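Local structure of hemoglobin-like protein (Methylacidiphilum infernorum, 4NK2) at residues L155-S164 with R180-F191. The protein binds heme as a group II truncated hemoglobin of a thermophilic, acid-loving bacterium and probably serves in oxygen binding or transport. Numbering follows the deposited sequence.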
# COMPACT_ATOMS: atom_id res chain seq x y z
N LEU A 155 -13.62 22.81 -16.00
CA LEU A 155 -13.70 21.38 -15.92
C LEU A 155 -12.33 20.71 -15.90
O LEU A 155 -12.08 19.83 -15.11
CB LEU A 155 -14.51 20.87 -17.10
CG LEU A 155 -15.01 19.44 -17.08
CD1 LEU A 155 -15.55 19.04 -15.74
CD2 LEU A 155 -16.04 19.29 -18.15
N GLU A 156 -11.44 21.12 -16.79
CA GLU A 156 -10.14 20.46 -16.87
C GLU A 156 -9.33 20.70 -15.60
O GLU A 156 -8.71 19.79 -15.08
CB GLU A 156 -9.34 20.90 -18.11
CG GLU A 156 -7.95 20.23 -18.19
CD GLU A 156 -7.25 20.47 -19.53
OE1 GLU A 156 -7.59 21.46 -20.22
OE2 GLU A 156 -6.37 19.66 -19.90
N GLU A 157 -9.35 21.93 -15.11
CA GLU A 157 -8.69 22.29 -13.87
C GLU A 157 -9.14 21.38 -12.70
O GLU A 157 -8.30 20.86 -11.94
CB GLU A 157 -9.01 23.76 -13.55
CG GLU A 157 -8.11 24.40 -12.53
CD GLU A 157 -8.27 25.91 -12.47
OE1 GLU A 157 -7.91 26.50 -11.44
OE2 GLU A 157 -8.74 26.50 -13.47
N PHE A 158 -10.45 21.21 -12.56
CA PHE A 158 -10.99 20.34 -11.52
C PHE A 158 -10.56 18.89 -11.73
O PHE A 158 -10.12 18.21 -10.79
CB PHE A 158 -12.52 20.43 -11.49
CG PHE A 158 -13.14 19.73 -10.30
CD1 PHE A 158 -13.56 18.41 -10.40
CD2 PHE A 158 -13.24 20.37 -9.07
CE1 PHE A 158 -14.11 17.75 -9.29
CE2 PHE A 158 -13.79 19.71 -7.96
CZ PHE A 158 -14.22 18.41 -8.08
N TRP A 159 -10.70 18.40 -12.96
CA TRP A 159 -10.36 17.01 -13.24
C TRP A 159 -8.89 16.70 -12.94
O TRP A 159 -8.58 15.68 -12.31
CB TRP A 159 -10.65 16.64 -14.71
CG TRP A 159 -10.24 15.21 -14.97
CD1 TRP A 159 -9.09 14.76 -15.58
CD2 TRP A 159 -10.97 14.04 -14.58
NE1 TRP A 159 -9.08 13.38 -15.60
CE2 TRP A 159 -10.21 12.92 -14.98
CE3 TRP A 159 -12.19 13.84 -13.92
CZ2 TRP A 159 -10.64 11.61 -14.75
CZ3 TRP A 159 -12.61 12.54 -13.69
CH2 TRP A 159 -11.84 11.44 -14.12
N GLN A 160 -7.99 17.54 -13.39
CA GLN A 160 -6.58 17.25 -13.21
C GLN A 160 -6.22 17.27 -11.73
O GLN A 160 -5.33 16.58 -11.30
CB GLN A 160 -5.71 18.19 -14.03
CG GLN A 160 -5.49 19.53 -13.41
OE1 GLN A 160 -4.68 20.26 -15.55
NE2 GLN A 160 -4.41 21.65 -13.80
N TRP A 161 -6.95 18.05 -10.95
CA TRP A 161 -6.77 18.03 -9.50
C TRP A 161 -7.14 16.67 -8.91
O TRP A 161 -6.31 16.03 -8.24
CB TRP A 161 -7.58 19.13 -8.81
CG TRP A 161 -7.54 19.03 -7.30
CD1 TRP A 161 -6.44 18.86 -6.51
CD2 TRP A 161 -8.67 19.09 -6.41
NE1 TRP A 161 -6.81 18.81 -5.18
CE2 TRP A 161 -8.17 18.95 -5.10
CE3 TRP A 161 -10.05 19.25 -6.60
CZ2 TRP A 161 -9.01 18.96 -3.97
CZ3 TRP A 161 -10.87 19.27 -5.49
CH2 TRP A 161 -10.35 19.13 -4.19
N ILE A 162 -8.36 16.21 -9.13
CA ILE A 162 -8.74 14.93 -8.50
C ILE A 162 -8.03 13.72 -9.12
O ILE A 162 -7.76 12.74 -8.42
CB ILE A 162 -10.27 14.70 -8.48
CG1 ILE A 162 -10.85 14.72 -9.90
CG2 ILE A 162 -10.95 15.74 -7.61
CD1 ILE A 162 -12.31 14.26 -9.98
N GLU A 163 -7.78 13.75 -10.42
CA GLU A 163 -7.09 12.63 -11.08
C GLU A 163 -5.72 12.40 -10.47
O GLU A 163 -5.29 11.26 -10.30
CB GLU A 163 -6.91 12.88 -12.59
CG GLU A 163 -6.33 11.68 -13.35
CD GLU A 163 -4.80 11.57 -13.26
OE1 GLU A 163 -4.12 12.57 -12.93
OE2 GLU A 163 -4.28 10.46 -13.56
N SER A 164 -5.02 13.49 -10.14
CA SER A 164 -3.70 13.32 -9.55
C SER A 164 -3.75 13.15 -8.04
O SER A 164 -3.06 12.31 -7.49
CB SER A 164 -2.76 14.47 -9.92
OG SER A 164 -1.51 14.29 -9.27
N ARG A 180 -3.04 4.05 -12.82
CA ARG A 180 -3.34 4.54 -14.17
C ARG A 180 -3.49 6.05 -14.21
O ARG A 180 -4.15 6.63 -13.35
CB ARG A 180 -4.64 3.89 -14.63
CG ARG A 180 -5.22 4.36 -15.94
CD ARG A 180 -6.67 3.93 -15.98
NE ARG A 180 -7.31 4.15 -17.27
CZ ARG A 180 -8.57 3.83 -17.52
NH1 ARG A 180 -9.32 3.28 -16.57
NH2 ARG A 180 -9.09 4.05 -18.73
N ARG A 181 -2.87 6.70 -15.19
CA ARG A 181 -3.10 8.13 -15.39
C ARG A 181 -4.28 8.32 -16.34
O ARG A 181 -4.41 7.59 -17.34
CB ARG A 181 -1.85 8.82 -15.96
CG ARG A 181 -0.62 8.75 -15.05
CD ARG A 181 -0.98 9.05 -13.60
NE ARG A 181 -1.53 10.41 -13.41
CZ ARG A 181 -0.80 11.51 -13.43
NH1 ARG A 181 0.51 11.43 -13.68
NH2 ARG A 181 -1.35 12.70 -13.23
N VAL A 182 -5.16 9.27 -16.03
CA VAL A 182 -6.27 9.60 -16.92
C VAL A 182 -6.20 11.08 -17.27
O VAL A 182 -6.81 11.91 -16.61
CB VAL A 182 -7.63 9.28 -16.26
CG1 VAL A 182 -8.78 9.50 -17.25
CG2 VAL A 182 -7.65 7.84 -15.75
N PRO A 183 -5.43 11.42 -18.32
CA PRO A 183 -5.33 12.84 -18.68
C PRO A 183 -6.65 13.33 -19.26
O PRO A 183 -7.42 12.53 -19.82
CB PRO A 183 -4.24 12.86 -19.76
CG PRO A 183 -4.29 11.47 -20.35
CD PRO A 183 -4.62 10.56 -19.20
N TYR A 184 -6.92 14.63 -19.12
CA TYR A 184 -8.19 15.19 -19.56
C TYR A 184 -8.45 14.87 -21.03
O TYR A 184 -9.60 14.70 -21.43
CB TYR A 184 -8.18 16.69 -19.33
CG TYR A 184 -9.50 17.36 -19.60
CD1 TYR A 184 -10.58 17.16 -18.76
CD2 TYR A 184 -9.66 18.21 -20.70
CE1 TYR A 184 -11.79 17.78 -19.00
CE2 TYR A 184 -10.86 18.83 -20.95
CZ TYR A 184 -11.92 18.62 -20.10
OH TYR A 184 -13.11 19.24 -20.37
N SER A 185 -7.39 14.77 -21.81
CA SER A 185 -7.52 14.53 -23.25
C SER A 185 -8.21 13.20 -23.56
O SER A 185 -8.92 13.08 -24.55
CB SER A 185 -6.15 14.59 -23.92
OG SER A 185 -5.30 13.58 -23.39
N GLU A 186 -8.01 12.22 -22.70
CA GLU A 186 -8.63 10.91 -22.88
C GLU A 186 -10.14 10.95 -22.70
O GLU A 186 -10.84 10.13 -23.24
CB GLU A 186 -8.04 9.91 -21.90
CG GLU A 186 -8.61 8.52 -22.00
CD GLU A 186 -7.96 7.57 -21.02
OE1 GLU A 186 -6.88 7.87 -20.54
OE2 GLU A 186 -8.55 6.52 -20.74
N ILE A 187 -10.63 11.92 -21.95
CA ILE A 187 -12.05 11.98 -21.62
C ILE A 187 -12.76 13.26 -22.07
O ILE A 187 -13.95 13.42 -21.83
CB ILE A 187 -12.29 11.83 -20.10
CG1 ILE A 187 -11.71 13.02 -19.35
CG2 ILE A 187 -11.69 10.52 -19.58
CD1 ILE A 187 -11.87 12.94 -17.82
N GLN A 188 -12.03 14.17 -22.72
CA GLN A 188 -12.61 15.48 -23.02
C GLN A 188 -13.82 15.40 -23.94
O GLN A 188 -14.77 16.19 -23.79
CB GLN A 188 -11.55 16.45 -23.58
CG GLN A 188 -10.84 15.98 -24.84
CD GLN A 188 -9.66 16.86 -25.18
OE1 GLN A 188 -9.54 17.99 -24.69
NE2 GLN A 188 -8.77 16.35 -26.02
N ASP A 189 -13.80 14.46 -24.88
CA ASP A 189 -14.91 14.32 -25.81
C ASP A 189 -16.19 13.92 -25.07
O ASP A 189 -17.27 14.40 -25.39
CB ASP A 189 -14.57 13.29 -26.89
CG ASP A 189 -13.51 13.79 -27.85
OD1 ASP A 189 -13.18 13.04 -28.80
OD2 ASP A 189 -13.01 14.93 -27.68
N PHE A 190 -16.04 13.07 -24.06
CA PHE A 190 -17.18 12.61 -23.29
C PHE A 190 -18.02 13.76 -22.72
O PHE A 190 -19.25 13.66 -22.65
CB PHE A 190 -16.71 11.70 -22.15
CG PHE A 190 -17.73 11.50 -21.07
CD1 PHE A 190 -18.74 10.56 -21.21
CD2 PHE A 190 -17.66 12.23 -19.88
CE1 PHE A 190 -19.69 10.36 -20.20
CE2 PHE A 190 -18.59 12.05 -18.87
CZ PHE A 190 -19.61 11.10 -19.03
N PHE A 191 -17.37 14.84 -22.30
CA PHE A 191 -18.09 15.92 -21.62
C PHE A 191 -18.91 16.76 -22.57
O PHE A 191 -19.79 17.51 -22.15
CB PHE A 191 -17.12 16.82 -20.86
CG PHE A 191 -16.50 16.17 -19.67
CD1 PHE A 191 -17.29 15.80 -18.59
CD2 PHE A 191 -15.15 15.91 -19.64
CE1 PHE A 191 -16.72 15.19 -17.48
CE2 PHE A 191 -14.58 15.30 -18.54
CZ PHE A 191 -15.37 14.94 -17.46
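Two bumps shape this contact, the Trp159 indole from helix 155-164 and the Tyr184 ring from the other side. The indole lies between Ile187 CD1, squarely over one face and 3.3 Å from Trp159 CE2 in a close CH-pi contact, and Glu163 CB near the rim of the opposite face. In the ring plane, Trp159 NE1 donates an almost straight bond (171°) of 2.9 Å to Val182 O, which, with the packing on both faces, helps fix the indole's rotation; Val182 CG1 packs against CZ2. Tyr184 fills the groove lined by Leu155, Glu156 and Trp159, with Glu156 CB 3.7 Å from its ring centroid, Leu155 CG near CE1 and Trp159 CB near CD1. Leu155 CD2 rests on a face of Phe191, 3.5 Å from its CG. Glu163 CG lies opposite the backbone N (chi1 -174°) and the chain bends at chi2, bringing the carboxylate nearly coplanar with the Arg181 guanidinium. The grip is side-on: Arg181 NE reaches Glu163 OE2 and NH2 reaches OE1, both at 2.8 Å, each carboxylate oxygen using its syn lone pair. Val182 N meets OE2 from above the carboxylate plane, and Arg134 adds a second salt bridge there. The kinked, weakly bonded C-terminal helix 184-191 runs roughly antiparallel (133°) to helix 155-164, which touches heme through Trp161; helix 131-147 packs against Leu155 through Leu145 and Phe191 through Lys142, and strand 35-48 borders Ser164 and Arg181.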